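Local coordinates for hypothetical protein SO0799 (Shewanella oneidensis, PDB 1YUD) that is of unknown function but belongs to the cupin superfamily (DUF985) and forms a two-subunit assembly built on beta sheets, at residues Arg46-Thr58 / Asp124-Thr138. Residues are numbered along the deposited sequence; the frame is centred on the assembly and turned at random.
Sequences RQLWSSIYFLLRT and DGFSLVGCMVSPGFT
The ring of Tyr53 meets Leu128 obliquely, with CD1 of Tyr53 4.2 Å from CD1 of Leu128. Leu55 also comes obliquely to the ring of Phe126, its CD1 4.4 Å from CD2 of Phe126. The guanidinium of Arg46 has CB of Pro135 at its edge, near its plane, while its NH2 forms a salt bridge with Asp141. At the edge of the Trp49 ring, in plane, lies the backbone N of Ser51.

Strands 50-57 and 126-133 run antiparallel, their axes at 164°. Ile52 and Cys131 form a hydrogen-bonded pair. N of Cys131 bonds O of Ile52 at 3.2 Å. N of Ile52 returns a bond to O of Cys131. Between their side chains, CG1 of Ile52 is 4.0 Å from CB of Cys131. Beyond the end of strand 126-133, a serine hydroxyl ties the loop back to strand 50-57. OG of Ser50 sits between its own N and carbonyl carbon (chi1 57°). There OG of Ser50 accepts a bond from N of Phe137 at 3.2 Å. This bond is almost straight, at 174°. At the far end Gly125 N donates to OG1 of Thr58, 3.1 Å apart.

This pair forms the middle of the antiparallel sheet of a cupin-superfamily fold. Strand 31-37 continues the sheet beyond 50-57, and strand 71-76 beyond 126-133. Helix 14-20 lies over the face of Leu55 and Leu128, where Phe17 touches both. Farther along this same face, at Ser51 and Met132, the second subunit packs: Ser51 OG bonds Gln108 of that subunit, and Met132, a selenomethionine, meets its own copy there. Cys131 and Val129 point to the other face and touch Trp73.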
loop_
_atom_site.group_PDB
_atom_site.type_symbol
_atom_site.label_atom_id
_atom_site.label_comp_id
_atom_site.label_asym_id
_atom_site.label_seq_id
_atom_site.Cartn_x
_atom_site.Cartn_y
_atom_site.Cartn_z
ATOM N N ARG A 46 -10.144 -11.426 15.156
ATOM C CA ARG A 46 -9.182 -10.869 14.202
ATOM C C ARG A 46 -8.557 -9.532 14.656
ATOM O O ARG A 46 -8.795 -9.071 15.774
ATOM C CB ARG A 46 -9.887 -10.671 12.855
ATOM C CG ARG A 46 -10.842 -11.804 12.465
ATOM C CD ARG A 46 -11.867 -11.318 11.438
ATOM N NE ARG A 46 -12.822 -12.348 11.029
ATOM C CZ ARG A 46 -13.745 -12.183 10.082
ATOM N NH1 ARG A 46 -13.846 -11.024 9.439
ATOM N NH2 ARG A 46 -14.563 -13.181 9.764
ATOM N N GLN A 47 -7.756 -8.926 13.778
ATOM C CA GLN A 47 -7.095 -7.646 14.054
ATOM C C GLN A 47 -7.617 -6.522 13.161
ATOM O O GLN A 47 -8.302 -6.761 12.171
ATOM C CB GLN A 47 -5.584 -7.762 13.849
ATOM C CG GLN A 47 -4.849 -8.489 14.943
ATOM C CD GLN A 47 -5.026 -7.820 16.291
ATOM O OE1 GLN A 47 -6.109 -7.855 16.881
ATOM N NE2 GLN A 47 -3.963 -7.197 16.784
ATOM N N LEU A 48 -7.265 -5.291 13.504
ATOM C CA LEU A 48 -7.707 -4.132 12.740
ATOM C C LEU A 48 -7.237 -4.215 11.279
ATOM O O LEU A 48 -7.989 -3.883 10.364
ATOM C CB LEU A 48 -7.181 -2.855 13.406
ATOM C CG LEU A 48 -7.995 -1.560 13.317
ATOM C CD1 LEU A 48 -9.408 -1.798 13.833
ATOM C CD2 LEU A 48 -7.314 -0.471 14.146
ATOM N N TRP A 49 -5.992 -4.643 11.064
ATOM C CA TRP A 49 -5.454 -4.782 9.710
ATOM C C TRP A 49 -4.156 -5.599 9.619
ATOM O O TRP A 49 -3.595 -6.030 10.627
ATOM C CB TRP A 49 -5.244 -3.410 9.059
ATOM C CG TRP A 49 -4.249 -2.501 9.732
ATOM C CD1 TRP A 49 -4.526 -1.469 10.574
ATOM C CD2 TRP A 49 -2.822 -2.530 9.594
ATOM N NE1 TRP A 49 -3.368 -0.847 10.969
ATOM C CE2 TRP A 49 -2.303 -1.479 10.383
ATOM C CE3 TRP A 49 -1.927 -3.344 8.879
ATOM C CZ2 TRP A 49 -0.934 -1.214 10.484
ATOM C CZ3 TRP A 49 -0.563 -3.082 8.975
ATOM C CH2 TRP A 49 -0.081 -2.023 9.776
ATOM N N SER A 50 -3.698 -5.810 8.389
ATOM C CA SER A 50 -2.482 -6.569 8.116
ATOM C C SER A 50 -1.957 -6.295 6.700
ATOM O O SER A 50 -2.730 -6.101 5.770
ATOM C CB SER A 50 -2.765 -8.067 8.269
ATOM O OG SER A 50 -3.812 -8.495 7.420
ATOM N N SER A 51 -0.642 -6.268 6.541
ATOM C CA SER A 51 -0.045 -6.051 5.229
ATOM C C SER A 51 1.033 -7.105 4.998
ATOM O O SER A 51 1.707 -7.528 5.929
ATOM C CB SER A 51 0.589 -4.663 5.138
ATOM O OG SER A 51 1.397 -4.549 3.975
ATOM N N ILE A 52 1.184 -7.529 3.753
ATOM C CA ILE A 52 2.179 -8.521 3.403
ATOM C C ILE A 52 2.772 -8.093 2.086
ATOM O O ILE A 52 2.173 -7.311 1.346
ATOM C CB ILE A 52 1.564 -9.901 3.162
ATOM C CG1 ILE A 52 0.743 -9.860 1.876
ATOM C CG2 ILE A 52 0.703 -10.313 4.334
ATOM C CD1 ILE A 52 0.173 -11.191 1.456
ATOM N N TYR A 53 3.964 -8.586 1.796
ATOM C CA TYR A 53 4.580 -8.291 0.528
ATOM C C TYR A 53 4.012 -9.437 -0.319
ATOM O O TYR A 53 3.368 -10.335 0.227
ATOM C CB TYR A 53 6.085 -8.407 0.663
ATOM C CG TYR A 53 6.759 -7.225 1.306
ATOM C CD1 TYR A 53 7.003 -6.065 0.572
ATOM C CD2 TYR A 53 7.225 -7.281 2.616
ATOM C CE1 TYR A 53 7.705 -4.991 1.121
ATOM C CE2 TYR A 53 7.930 -6.211 3.176
ATOM C CZ TYR A 53 8.169 -5.077 2.421
ATOM O OH TYR A 53 8.902 -4.030 2.925
ATOM N N PHE A 54 4.206 -9.412 -1.632
ATOM C CA PHE A 54 3.688 -10.491 -2.473
ATOM C C PHE A 54 4.300 -10.386 -3.851
ATOM O O PHE A 54 4.017 -9.452 -4.600
ATOM C CB PHE A 54 2.159 -10.438 -2.563
ATOM C CG PHE A 54 1.549 -11.631 -3.239
ATOM C CD1 PHE A 54 1.375 -11.663 -4.616
ATOM C CD2 PHE A 54 1.126 -12.722 -2.495
ATOM C CE1 PHE A 54 0.778 -12.767 -5.245
ATOM C CE2 PHE A 54 0.529 -13.829 -3.118
ATOM C CZ PHE A 54 0.355 -13.845 -4.499
ATOM N N LEU A 55 5.138 -11.362 -4.185
ATOM C CA LEU A 55 5.835 -11.346 -5.454
ATOM C C LEU A 55 5.332 -12.347 -6.477
ATOM O O LEU A 55 4.762 -13.377 -6.135
ATOM C CB LEU A 55 7.328 -11.542 -5.201
ATOM C CG LEU A 55 8.200 -11.449 -6.443
ATOM C CD1 LEU A 55 9.482 -10.708 -6.109
ATOM C CD2 LEU A 55 8.454 -12.851 -6.984
ATOM N N LEU A 56 5.547 -12.024 -7.746
ATOM C CA LEU A 56 5.115 -12.890 -8.828
ATOM C C LEU A 56 6.190 -12.998 -9.910
ATOM O O LEU A 56 6.694 -11.977 -10.403
ATOM C CB LEU A 56 3.834 -12.341 -9.446
ATOM C CG LEU A 56 2.733 -13.360 -9.700
ATOM C CD1 LEU A 56 2.074 -13.757 -8.377
ATOM C CD2 LEU A 56 1.713 -12.755 -10.647
ATOM N N ARG A 57 6.542 -14.237 -10.262
ATOM C CA ARG A 57 7.530 -14.507 -11.307
ATOM C C ARG A 57 6.842 -15.182 -12.482
ATOM O O ARG A 57 5.781 -15.787 -12.329
ATOM C CB ARG A 57 8.640 -15.423 -10.803
ATOM C CG ARG A 57 9.553 -14.809 -9.768
ATOM C CD ARG A 57 10.610 -15.811 -9.315
ATOM N NE ARG A 57 10.030 -17.132 -9.073
ATOM C CZ ARG A 57 10.646 -18.116 -8.426
ATOM N NH1 ARG A 57 10.035 -19.286 -8.263
ATOM N NH2 ARG A 57 11.865 -17.924 -7.928
ATOM N N THR A 58 7.477 -15.089 -13.644
ATOM C CA THR A 58 6.963 -15.658 -14.888
ATOM C C THR A 58 6.325 -17.045 -14.808
ATOM O O THR A 58 5.591 -17.439 -15.718
ATOM C CB THR A 58 8.051 -15.706 -15.959
ATOM O OG1 THR A 58 8.640 -14.409 -16.098
ATOM C CG2 THR A 58 7.450 -16.109 -17.281
ATOM N N ASP A 124 6.558 -10.890 -19.029
ATOM C CA ASP A 124 7.457 -11.772 -18.283
ATOM C C ASP A 124 8.380 -10.888 -17.451
ATOM O O ASP A 124 8.826 -9.831 -17.904
ATOM C CB ASP A 124 8.306 -12.659 -19.215
ATOM C CG ASP A 124 7.492 -13.752 -19.915
ATOM O OD1 ASP A 124 6.544 -14.296 -19.304
ATOM O OD2 ASP A 124 7.823 -14.081 -21.079
ATOM N N GLY A 125 8.660 -11.326 -16.231
ATOM C CA GLY A 125 9.513 -10.558 -15.348
ATOM C C GLY A 125 9.048 -10.807 -13.931
ATOM O O GLY A 125 8.595 -11.914 -13.622
ATOM N N PHE A 126 9.143 -9.802 -13.064
ATOM C CA PHE A 126 8.702 -9.989 -11.685
ATOM C C PHE A 126 7.726 -8.904 -11.244
ATOM O O PHE A 126 7.575 -7.875 -11.910
ATOM C CB PHE A 126 9.890 -9.960 -10.739
ATOM C CG PHE A 126 10.484 -8.601 -10.585
ATOM C CD1 PHE A 126 11.261 -8.054 -11.598
ATOM C CD2 PHE A 126 10.255 -7.859 -9.433
ATOM C CE1 PHE A 126 11.808 -6.785 -11.470
ATOM C CE2 PHE A 126 10.791 -6.594 -9.293
ATOM C CZ PHE A 126 11.573 -6.056 -10.315
ATOM N N SER A 127 7.082 -9.130 -10.102
ATOM C CA SER A 127 6.151 -8.149 -9.565
ATOM C C SER A 127 6.003 -8.186 -8.058
ATOM O O SER A 127 5.483 -9.147 -7.484
ATOM C CB SER A 127 4.791 -8.307 -10.212
ATOM O OG SER A 127 4.862 -7.874 -11.545
ATOM N N LEU A 128 6.497 -7.122 -7.428
ATOM C CA LEU A 128 6.411 -6.950 -5.988
ATOM C C LEU A 128 5.121 -6.158 -5.807
ATOM O O LEU A 128 4.869 -5.181 -6.522
ATOM C CB LEU A 128 7.600 -6.144 -5.456
ATOM C CG LEU A 128 7.530 -6.003 -3.931
ATOM C CD1 LEU A 128 7.687 -7.373 -3.320
ATOM C CD2 LEU A 128 8.596 -5.054 -3.410
ATOM N N VAL A 129 4.321 -6.573 -4.837
ATOM C CA VAL A 129 3.034 -5.955 -4.604
ATOM C C VAL A 129 2.688 -5.857 -3.124
ATOM O O VAL A 129 3.065 -6.719 -2.321
ATOM C CB VAL A 129 1.952 -6.776 -5.340
ATOM C CG1 VAL A 129 0.779 -7.082 -4.437
ATOM C CG2 VAL A 129 1.537 -6.051 -6.585
ATOM N N GLY A 130 1.962 -4.801 -2.767
ATOM C CA GLY A 130 1.554 -4.636 -1.386
ATOM C C GLY A 130 0.095 -5.012 -1.247
ATOM O O GLY A 130 -0.739 -4.553 -2.023
ATOM N N CYS A 131 -0.217 -5.854 -0.274
ATOM C CA CYS A 131 -1.589 -6.262 -0.051
ATOM C C CYS A 131 -2.000 -6.042 1.397
ATOM O O CYS A 131 -1.409 -6.585 2.331
ATOM C CB CYS A 131 -1.791 -7.727 -0.454
ATOM S SG CYS A 131 -1.808 -8.004 -2.257
HETATM N N MSE A 132 -3.038 -5.232 1.555
HETATM C CA MSE A 132 -3.585 -4.863 2.852
HETATM C C MSE A 132 -5.048 -5.293 2.944
HETATM O O MSE A 132 -5.898 -4.741 2.252
HETATM C CB MSE A 132 -3.449 -3.338 3.013
HETATM C CG MSE A 132 -3.848 -2.731 4.360
HETATM SE SE MSE A 132 -5.763 -2.579 4.671
HETATM C CE MSE A 132 -5.868 -3.727 6.207
ATOM N N VAL A 133 -5.330 -6.298 3.774
ATOM C CA VAL A 133 -6.697 -6.789 3.990
ATOM C C VAL A 133 -7.089 -6.227 5.345
ATOM O O VAL A 133 -6.362 -6.413 6.310
ATOM C CB VAL A 133 -6.756 -8.323 4.040
ATOM C CG1 VAL A 133 -5.640 -8.855 4.875
ATOM C CG2 VAL A 133 -8.071 -8.762 4.618
ATOM N N SER A 134 -8.234 -5.551 5.425
ATOM C CA SER A 134 -8.634 -4.881 6.658
ATOM C C SER A 134 -8.814 -5.689 7.918
ATOM O O SER A 134 -7.924 -5.701 8.770
ATOM C CB SER A 134 -9.871 -4.021 6.438
ATOM O OG SER A 134 -9.864 -2.965 7.381
ATOM N N PRO A 135 -9.971 -6.338 8.099
ATOM C CA PRO A 135 -9.963 -7.068 9.372
ATOM C C PRO A 135 -8.927 -8.198 9.316
ATOM O O PRO A 135 -9.152 -9.216 8.665
ATOM C CB PRO A 135 -11.397 -7.568 9.484
ATOM C CG PRO A 135 -12.176 -6.476 8.779
ATOM C CD PRO A 135 -11.334 -6.231 7.549
ATOM N N GLY A 136 -7.789 -7.995 9.980
ATOM C CA GLY A 136 -6.716 -8.981 10.008
ATOM C C GLY A 136 -6.942 -10.289 9.267
ATOM O O GLY A 136 -7.869 -11.040 9.582
ATOM N N PHE A 137 -6.086 -10.575 8.291
ATOM C CA PHE A 137 -6.209 -11.798 7.516
ATOM C C PHE A 137 -5.952 -13.096 8.271
ATOM O O PHE A 137 -4.809 -13.517 8.390
ATOM C CB PHE A 137 -5.264 -11.763 6.322
ATOM C CG PHE A 137 -5.257 -13.035 5.521
ATOM C CD1 PHE A 137 -6.401 -13.457 4.863
ATOM C CD2 PHE A 137 -4.104 -13.807 5.417
ATOM C CE1 PHE A 137 -6.398 -14.624 4.108
ATOM C CE2 PHE A 137 -4.091 -14.977 4.663
ATOM C CZ PHE A 137 -5.242 -15.383 4.007
ATOM N N THR A 138 -7.002 -13.727 8.785
ATOM C CA THR A 138 -6.848 -15.015 9.457
ATOM C C THR A 138 -7.135 -15.989 8.318
ATOM O O THR A 138 -7.777 -15.610 7.336
ATOM C CB THR A 138 -7.887 -15.230 10.613
ATOM O OG1 THR A 138 -9.214 -14.922 10.155
ATOM C CG2 THR A 138 -7.546 -14.358 11.814
#